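PDB 4LLS: geranyltranstransferase from Roseobacter denitrificans, which probably condenses isopentenyl diphosphate with allylic diphosphates such as farnesyl diphosphate, with the help of divalent metal ions, to build longer isoprenoid chains. Local coordinates for residues 232-244 / 264-278. Residues are numbered along the deposited sequence; the frame is centred on the assembly and turned at random.
Sequences LAFQIADDILDVT and TFVSLLGLDAARARA. With CA (calcium ion), chain E; IPE (3-methylbut-3-enyl trihydrogen diphosphate), chain C.
I236 and F265 belong to the tightly packed core of this contact. CG1 of I236 lies over one face of the F265 ring, 4.1 Å from its centroid, a CH-pi contact. Beta-branching lets the isoleucine work on two sides: with CG1 beside its backbone N (chi1 -67°), CG2 is sent the other way, where the small methyls of A274 and A278 leave it room. I240 is the second knob, seated among V266, L271, A274 and R275. L232 CD1 crosses to F265 CZ at 3.4 Å. At the ring edge sits D239, whose OD2 accepts from F265 N (3.2 Å), 34° out of the carboxylate plane on the anti side. Its OD1 takes Q235 NE2 (2.9 Å) and a calcium-bound water; the carboxylate thus joins helix 265-269 to the metal shell.

In this mostly helical prenyltransferase fold, D238 and D239 belong to the second aspartate-rich motif; D238 OD1 binds calcium at 2.3 Å. T264 and S267 form a capping box, each hydroxyl accepting from the other's amide.

Toward the C-terminal end of helix 232-244 packing loosens: exposed V243 and T244 meet V266 and L271 respectively, methyl to methyl. There the extended R275 reaches back, laying a guanidinium face over I240 CG2.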
ATOM      1  N   LEU A 232     -22.059   3.824   8.308  1.00 15.21           N
ATOM      2  CA  LEU A 232     -22.301   4.225   9.698  1.00 15.57           C
ATOM      3  C   LEU A 232     -23.082   3.122  10.395  1.00 15.47           C
ATOM      4  O   LEU A 232     -22.771   2.749  11.521  1.00 15.21           O
ATOM      5  CB  LEU A 232     -23.063   5.542   9.748  1.00 17.74           C
ATOM      6  CG  LEU A 232     -23.375   6.035  11.154  1.00 19.64           C
ATOM      7  CD1 LEU A 232     -22.142   6.132  12.028  1.00 21.61           C
ATOM      8  CD2 LEU A 232     -24.053   7.396  11.020  1.00 20.43           C
ATOM      9  N   ALA A 233     -24.089   2.569   9.726  1.00 13.93           N
ATOM     10  CA  ALA A 233     -24.829   1.446  10.315  1.00 14.19           C
ATOM     11  C   ALA A 233     -23.877   0.287  10.633  1.00 15.14           C
ATOM     12  O   ALA A 233     -23.969  -0.350  11.686  1.00 14.71           O
ATOM     13  CB  ALA A 233     -25.927   0.969   9.360  1.00 16.44           C
ATOM     14  N   PHE A 234     -23.003  -0.027   9.686  1.00 14.82           N
ATOM     15  CA  PHE A 234     -22.027  -1.082   9.856  1.00 14.39           C
ATOM     16  C   PHE A 234     -21.150  -0.832  11.109  1.00 14.07           C
ATOM     17  O   PHE A 234     -20.897  -1.760  11.876  1.00 15.19           O
ATOM     18  CB  PHE A 234     -21.170  -1.193   8.584  1.00 15.43           C
ATOM     19  CG  PHE A 234     -19.965  -2.092   8.723  1.00 17.12           C
ATOM     20  CD1 PHE A 234     -20.079  -3.426   8.486  1.00 19.37           C
ATOM     21  CD2 PHE A 234     -18.783  -1.591   9.248  1.00 18.35           C
ATOM     22  CE1 PHE A 234     -18.979  -4.257   8.694  1.00 18.26           C
ATOM     23  CE2 PHE A 234     -17.686  -2.399   9.427  1.00 19.53           C
ATOM     24  CZ  PHE A 234     -17.822  -3.743   9.194  1.00 17.77           C
ATOM     25  N   GLN A 235     -20.646   0.381  11.278  1.00 15.27           N
ATOM     26  CA  GLN A 235     -19.785   0.661  12.405  1.00 14.92           C
ATOM     27  C   GLN A 235     -20.563   0.568  13.713  1.00 15.41           C
ATOM     28  O   GLN A 235     -20.011   0.077  14.703  1.00 15.64           O
ATOM     29  CB  GLN A 235     -19.088   2.003  12.253  1.00 16.72           C
ATOM     30  CG  GLN A 235     -18.021   2.207  13.339  1.00 22.58           C
ATOM     31  CD  GLN A 235     -16.949   1.127  13.299  1.00 30.86           C
ATOM     32  OE1 GLN A 235     -16.437   0.799  12.217  1.00 32.50           O
ATOM     33  NE2 GLN A 235     -16.728   0.442  14.431  1.00 26.30           N
ATOM     34  N   ILE A 236     -21.789   1.074  13.740  1.00 15.48           N
ATOM     35  CA  ILE A 236     -22.607   0.984  14.945  1.00 16.00           C
ATOM     36  C   ILE A 236     -22.788  -0.478  15.302  1.00 17.20           C
ATOM     37  O   ILE A 236     -22.610  -0.891  16.448  1.00 15.60           O
ATOM     38  CB  ILE A 236     -23.963   1.677  14.781  1.00 16.00           C
ATOM     39  CG1 ILE A 236     -23.744   3.191  14.652  1.00 15.77           C
ATOM     40  CG2 ILE A 236     -24.884   1.371  15.974  1.00 17.51           C
ATOM     41  CD1 ILE A 236     -24.958   3.979  14.209  1.00 19.03           C
ATOM     42  N   ALA A 237     -23.055  -1.299  14.301  1.00 16.60           N
ATOM     43  CA  ALA A 237     -23.217  -2.717  14.521  1.00 15.49           C
ATOM     44  C   ALA A 237     -21.958  -3.358  15.046  1.00 15.04           C
ATOM     45  O   ALA A 237     -22.025  -4.209  15.925  1.00 16.23           O
ATOM     46  CB  ALA A 237     -23.646  -3.397  13.234  1.00 15.94           C
ATOM     47  N   ASP A 238     -20.808  -2.996  14.489  1.00 14.74           N
ATOM     48  CA  ASP A 238     -19.535  -3.475  15.011  1.00 14.42           C
ATOM     49  C   ASP A 238     -19.327  -3.102  16.485  1.00 16.86           C
ATOM     50  O   ASP A 238     -18.793  -3.874  17.253  1.00 16.96           O
ATOM     51  CB  ASP A 238     -18.363  -2.972  14.143  1.00 15.07           C
ATOM     52  CG  ASP A 238     -17.034  -3.631  14.502  1.00 16.36           C
ATOM     53  OD1 ASP A 238     -16.208  -2.952  15.167  1.00 16.75           O
ATOM     54  OD2 ASP A 238     -16.867  -4.866  14.323  1.00 17.34           O
ATOM     55  N   ASP A 239     -19.694  -1.869  16.821  1.00 16.06           N
ATOM     56  CA  ASP A 239     -19.536  -1.377  18.206  1.00 17.33           C
ATOM     57  C   ASP A 239     -20.485  -2.139  19.145  1.00 18.55           C
ATOM     58  O   ASP A 239     -20.129  -2.463  20.282  1.00 20.05           O
ATOM     59  CB  ASP A 239     -19.838   0.111  18.245  1.00 17.51           C
ATOM     60  CG  ASP A 239     -18.754   0.993  17.598  1.00 20.62           C
ATOM     61  OD1 ASP A 239     -17.633   0.553  17.193  1.00 19.83           O
ATOM     62  OD2 ASP A 239     -19.063   2.201  17.467  1.00 23.57           O
ATOM     63  N   ILE A 240     -21.681  -2.440  18.675  1.00 17.51           N
ATOM     64  CA  ILE A 240     -22.625  -3.287  19.423  1.00 19.98           C
ATOM     65  C   ILE A 240     -22.078  -4.709  19.651  1.00 20.89           C
ATOM     66  O   ILE A 240     -22.166  -5.264  20.752  1.00 23.90           O
ATOM     67  CB  ILE A 240     -24.029  -3.314  18.760  1.00 18.56           C
ATOM     68  CG1 ILE A 240     -24.725  -1.944  18.869  1.00 19.13           C
ATOM     69  CG2 ILE A 240     -24.905  -4.397  19.389  1.00 21.75           C
ATOM     70  CD1 ILE A 240     -25.969  -1.734  18.026  1.00 20.53           C
ATOM     71  N   LEU A 241     -21.515  -5.326  18.613  1.00 17.78           N
ATOM     72  CA  LEU A 241     -20.921  -6.653  18.728  1.00 19.65           C
ATOM     73  C   LEU A 241     -19.789  -6.689  19.747  1.00 20.60           C
ATOM     74  O   LEU A 241     -19.600  -7.723  20.421  1.00 22.57           O
ATOM     75  CB  LEU A 241     -20.412  -7.144  17.342  1.00 22.36           C
ATOM     76  CG  LEU A 241     -21.474  -7.533  16.320  1.00 24.85           C
ATOM     77  CD1 LEU A 241     -20.798  -7.776  14.965  1.00 28.10           C
ATOM     78  CD2 LEU A 241     -22.293  -8.740  16.739  1.00 28.62           C
ATOM     79  N   ASP A 242     -19.019  -5.609  19.867  1.00 20.02           N
ATOM     80  CA  ASP A 242     -17.976  -5.564  20.888  1.00 21.65           C
ATOM     81  C   ASP A 242     -18.595  -5.684  22.294  1.00 23.50           C
ATOM     82  O   ASP A 242     -17.925  -6.121  23.239  1.00 24.78           O
ATOM     83  CB  ASP A 242     -17.103  -4.305  20.824  1.00 23.27           C
ATOM     84  CG  ASP A 242     -15.939  -4.382  21.810  1.00 26.69           C
ATOM     85  OD1 ASP A 242     -15.049  -5.245  21.607  1.00 24.32           O
ATOM     86  OD2 ASP A 242     -15.893  -3.587  22.786  1.00 26.87           O
ATOM     87  N   VAL A 243     -19.824  -5.219  22.441  1.00 22.48           N
ATOM     88  CA  VAL A 243     -20.465  -5.141  23.771  1.00 28.22           C
ATOM     89  C   VAL A 243     -21.308  -6.372  24.070  1.00 29.68           C
ATOM     90  O   VAL A 243     -21.302  -6.877  25.192  1.00 32.42           O
ATOM     91  CB  VAL A 243     -21.277  -3.839  23.916  1.00 25.72           C
ATOM     92  CG1 VAL A 243     -22.102  -3.868  25.192  1.00 35.51           C
ATOM     93  CG2 VAL A 243     -20.324  -2.666  23.921  1.00 28.12           C
ATOM     94  N   THR A 244     -22.022  -6.870  23.073  1.00 26.74           N
ATOM     95  CA  THR A 244     -23.011  -7.925  23.307  1.00 30.33           C
ATOM     96  C   THR A 244     -22.680  -9.212  22.571  1.00 32.57           C
ATOM     97  O   THR A 244     -23.351 -10.226  22.753  1.00 32.11           O
ATOM     98  CB  THR A 244     -24.398  -7.481  22.853  1.00 33.82           C
ATOM     99  OG1 THR A 244     -24.379  -7.259  21.443  1.00 35.42           O
ATOM    100  CG2 THR A 244     -24.811  -6.194  23.574  1.00 34.68           C
ATOM    101  N   THR A 264     -17.397   5.098  21.746  1.00 21.11           N
ATOM    102  CA  THR A 264     -17.970   4.472  20.563  1.00 22.53           C
ATOM    103  C   THR A 264     -19.429   4.855  20.518  1.00 20.54           C
ATOM    104  O   THR A 264     -19.972   5.486  21.426  1.00 19.72           O
ATOM    105  CB  THR A 264     -17.865   2.941  20.617  1.00 23.12           C
ATOM    106  OG1 THR A 264     -18.813   2.420  21.542  1.00 23.13           O
ATOM    107  CG2 THR A 264     -16.465   2.467  20.977  1.00 25.65           C
ATOM    108  N   PHE A 265     -20.114   4.480  19.456  1.00 19.78           N
ATOM    109  CA  PHE A 265     -21.497   4.810  19.372  1.00 19.15           C
ATOM    110  C   PHE A 265     -22.281   4.215  20.533  1.00 21.55           C
ATOM    111  O   PHE A 265     -23.272   4.788  20.967  1.00 21.23           O
ATOM    112  CB  PHE A 265     -22.071   4.370  18.020  1.00 18.38           C
ATOM    113  CG  PHE A 265     -21.576   5.194  16.866  1.00 18.20           C
ATOM    114  CD1 PHE A 265     -21.994   6.496  16.702  1.00 20.17           C
ATOM    115  CD2 PHE A 265     -20.553   4.705  16.046  1.00 22.34           C
ATOM    116  CE1 PHE A 265     -21.479   7.281  15.681  1.00 22.62           C
ATOM    117  CE2 PHE A 265     -20.001   5.509  15.049  1.00 21.93           C
ATOM    118  CZ  PHE A 265     -20.460   6.792  14.878  1.00 21.86           C
ATOM    119  N   VAL A 266     -21.852   3.074  21.032  1.00 19.52           N
ATOM    120  CA  VAL A 266     -22.575   2.405  22.096  1.00 22.37           C
ATOM    121  C   VAL A 266     -22.268   3.049  23.437  1.00 24.48           C
ATOM    122  O   VAL A 266     -23.180   3.273  24.214  1.00 23.10           O
ATOM    123  CB  VAL A 266     -22.258   0.903  22.143  1.00 24.24           C
ATOM    124  CG1 VAL A 266     -22.866   0.276  23.390  1.00 28.38           C
ATOM    125  CG2 VAL A 266     -22.793   0.228  20.883  1.00 25.14           C
ATOM    126  N   SER A 267     -21.012   3.419  23.681  1.00 24.23           N
ATOM    127  CA  SER A 267     -20.658   4.063  24.947  1.00 22.80           C
ATOM    128  C   SER A 267     -21.301   5.442  25.070  1.00 28.78           C
ATOM    129  O   SER A 267     -21.753   5.807  26.140  1.00 28.69           O
ATOM    130  CB  SER A 267     -19.135   4.117  25.117  1.00 23.58           C
ATOM    131  OG  SER A 267     -18.528   5.107  24.350  1.00 22.93           O
ATOM    132  N   LEU A 268     -21.477   6.144  23.958  1.00 21.81           N
ATOM    133  CA  LEU A 268     -22.083   7.471  23.963  1.00 22.95           C
ATOM    134  C   LEU A 268     -23.599   7.400  23.998  1.00 27.75           C
ATOM    135  O   LEU A 268     -24.233   8.138  24.755  1.00 29.85           O
ATOM    136  CB  LEU A 268     -21.678   8.302  22.744  1.00 23.56           C
ATOM    137  CG  LEU A 268     -20.224   8.767  22.667  1.00 27.82           C
ATOM    138  CD1 LEU A 268     -20.047   9.645  21.435  1.00 29.36           C
ATOM    139  CD2 LEU A 268     -19.823   9.514  23.935  1.00 31.35           C
ATOM    140  N   LEU A 269     -24.188   6.599  23.107  1.00 23.06           N
ATOM    141  CA  LEU A 269     -25.637   6.594  22.915  1.00 22.34           C
ATOM    142  C   LEU A 269     -26.332   5.629  23.880  1.00 21.56           C
ATOM    143  O   LEU A 269     -27.546   5.744  24.056  1.00 23.94           O
ATOM    144  CB  LEU A 269     -25.997   6.188  21.481  1.00 23.13           C
ATOM    145  CG  LEU A 269     -25.496   7.120  20.380  1.00 25.76           C
ATOM    146  CD1 LEU A 269     -25.821   6.577  18.992  1.00 22.63           C
ATOM    147  CD2 LEU A 269     -26.073   8.514  20.576  1.00 33.36           C
ATOM    148  N   GLY A 270     -25.622   4.614  24.351  1.00 20.39           N
ATOM    149  CA  GLY A 270     -26.248   3.426  24.928  1.00 24.48           C
ATOM    150  C   GLY A 270     -26.749   2.455  23.868  1.00 24.78           C
ATOM    151  O   GLY A 270     -26.975   2.835  22.721  1.00 22.90           O
ATOM    152  N   LEU A 271     -26.986   1.220  24.278  1.00 25.84           N
ATOM    153  CA  LEU A 271     -27.346   0.169  23.324  1.00 24.56           C
ATOM    154  C   LEU A 271     -28.643   0.435  22.613  1.00 26.99           C
ATOM    155  O   LEU A 271     -28.728   0.250  21.399  1.00 25.78           O
ATOM    156  CB  LEU A 271     -27.481  -1.172  24.022  1.00 28.72           C
ATOM    157  CG  LEU A 271     -26.179  -1.880  24.275  1.00 32.53           C
ATOM    158  CD1 LEU A 271     -26.402  -2.934  25.341  1.00 29.50           C
ATOM    159  CD2 LEU A 271     -25.641  -2.493  22.986  1.00 35.42           C
ATOM    160  N   ASP A 272     -29.688   0.766  23.363  1.00 28.16           N
ATOM    161  CA  ASP A 272     -31.005   0.970  22.769  1.00 29.51           C
ATOM    162  C   ASP A 272     -30.960   2.019  21.683  1.00 28.71           C
ATOM    163  O   ASP A 272     -31.519   1.829  20.597  1.00 25.67           O
ATOM    164  CB  ASP A 272     -32.051   1.350  23.821  1.00 36.08           C
ATOM    165  CG  ASP A 272     -32.472   0.153  24.684  1.00 49.02           C
ATOM    166  OD1 ASP A 272     -31.870  -0.933  24.539  1.00 46.17           O
ATOM    167  OD2 ASP A 272     -33.373   0.309  25.543  1.00 64.70           O
ATOM    168  N   ALA A 273     -30.333   3.148  21.982  1.00 22.01           N
ATOM    169  CA  ALA A 273     -30.355   4.258  21.062  1.00 21.81           C
ATOM    170  C   ALA A 273     -29.395   4.001  19.904  1.00 20.19           C
ATOM    171  O   ALA A 273     -29.672   4.444  18.798  1.00 21.10           O
ATOM    172  CB  ALA A 273     -30.024   5.573  21.769  1.00 22.50           C
ATOM    173  N   ALA A 274     -28.318   3.277  20.161  1.00 19.82           N
ATOM    174  CA  ALA A 274     -27.419   2.845  19.071  1.00 17.81           C
ATOM    175  C   ALA A 274     -28.172   1.928  18.098  1.00 20.80           C
ATOM    176  O   ALA A 274     -28.124   2.149  16.887  1.00 20.38           O
ATOM    177  CB  ALA A 274     -26.196   2.160  19.625  1.00 19.05           C
ATOM    178  N   ARG A 275     -28.887   0.942  18.612  1.00 21.12           N
ATOM    179  CA  ARG A 275     -29.721   0.045  17.780  1.00 23.74           C
ATOM    180  C   ARG A 275     -30.737   0.820  16.988  1.00 25.76           C
ATOM    181  O   ARG A 275     -30.908   0.586  15.779  1.00 23.67           O
ATOM    182  CB  ARG A 275     -30.464  -0.975  18.628  1.00 26.28           C
ATOM    183  CG  ARG A 275     -29.588  -2.055  19.203  1.00 27.11           C
ATOM    184  CD  ARG A 275     -30.459  -3.122  19.838  1.00 35.95           C
ATOM    185  NE  ARG A 275     -29.658  -4.105  20.540  1.00 34.55           N
ATOM    186  CZ  ARG A 275     -28.972  -5.084  19.951  1.00 49.84           C
ATOM    187  NH1 ARG A 275     -28.928  -5.190  18.620  1.00 47.59           N
ATOM    188  NH2 ARG A 275     -28.295  -5.949  20.698  1.00 50.86           N
ATOM    189  N   ALA A 276     -31.422   1.753  17.639  1.00 20.07           N
ATOM    190  CA  ALA A 276     -32.433   2.511  16.944  1.00 22.66           C
ATOM    191  C   ALA A 276     -31.814   3.320  15.810  1.00 20.68           C
ATOM    192  O   ALA A 276     -32.420   3.459  14.750  1.00 23.93           O
ATOM    193  CB  ALA A 276     -33.206   3.413  17.920  1.00 23.69           C
ATOM    194  N   ARG A 277     -30.648   3.905  16.055  1.00 19.68           N
ATOM    195  CA  ARG A 277     -29.972   4.714  15.069  1.00 21.91           C
ATOM    196  C   ARG A 277     -29.576   3.855  13.864  1.00 20.06           C
ATOM    197  O   ARG A 277     -29.835   4.224  12.724  1.00 20.43           O
ATOM    198  CB  ARG A 277     -28.741   5.371  15.683  1.00 22.65           C
ATOM    199  CG  ARG A 277     -27.986   6.314  14.753  1.00 25.34           C
ATOM    200  CD  ARG A 277     -28.830   7.473  14.207  1.00 32.06           C
ATOM    201  NE  ARG A 277     -28.052   8.317  13.287  1.00 31.40           N
ATOM    202  CZ  ARG A 277     -28.460   8.725  12.084  1.00 29.15           C
ATOM    203  NH1 ARG A 277     -27.670   9.500  11.357  1.00 34.72           N
ATOM    204  NH2 ARG A 277     -29.666   8.398  11.618  1.00 34.36           N
ATOM    205  N   ALA A 278     -29.055   2.678  14.151  1.00 21.06           N
ATOM    206  CA  ALA A 278     -28.702   1.737  13.082  1.00 20.39           C
ATOM    207  C   ALA A 278     -29.948   1.379  12.264  1.00 22.44           C
ATOM    208  O   ALA A 278     -29.907   1.320  11.036  1.00 23.16           O
ATOM    209  CB  ALA A 278     -28.033   0.506  13.660  1.00 20.24           C
TER
HETATM  210 CA    CA E 303     -14.604  -3.022  16.765  1.00 17.73          CA
HETATM  211  C1  IPE C 301     -13.746  -5.480  10.599  1.00 17.45           C
HETATM  212  O1  IPE C 301     -14.472  -5.493   9.354  1.00 12.82           O
HETATM  213  C2  IPE C 301     -12.990  -4.160  10.703  1.00 17.97           C
HETATM  214  C3  IPE C 301     -13.934  -2.985  10.667  1.00 19.84           C
HETATM  215  C4  IPE C 301     -13.830  -2.032   9.743  1.00 20.26           C
HETATM  216  C5  IPE C 301     -14.918  -2.794  11.781  1.00 20.36           C
HETATM  217  PA  IPE C 301     -15.442  -6.714   9.019  1.00 12.63           P
HETATM  218  O1A IPE C 301     -16.423  -6.933  10.180  1.00 13.55           O
HETATM  219  O2A IPE C 301     -16.029  -6.427   7.712  1.00 12.59           O
HETATM  220  O3A IPE C 301     -14.474  -7.964   8.903  1.00 12.38           O
HETATM  221  PB  IPE C 301     -14.365  -9.299   7.990  1.00 12.01           P
HETATM  222  O1B IPE C 301     -13.668 -10.325   8.870  1.00 12.75           O
HETATM  223  O2B IPE C 301     -15.759  -9.718   7.620  1.00 13.16           O
HETATM  224  O3B IPE C 301     -13.586  -8.831   6.784  1.00 12.79           O
HETATM  225  O   HOH W   1     -16.001  -4.914  17.503  1.00 19.95           O
HETATM  226  O   HOH W   2     -18.391  -0.554  21.616  1.00 21.91           O
HETATM  227  O   HOH W   3     -15.834  -1.460  17.966  1.00 19.84           O
HETATM  228  O   HOH W   4     -13.540  -3.124  18.851  1.00 22.01           O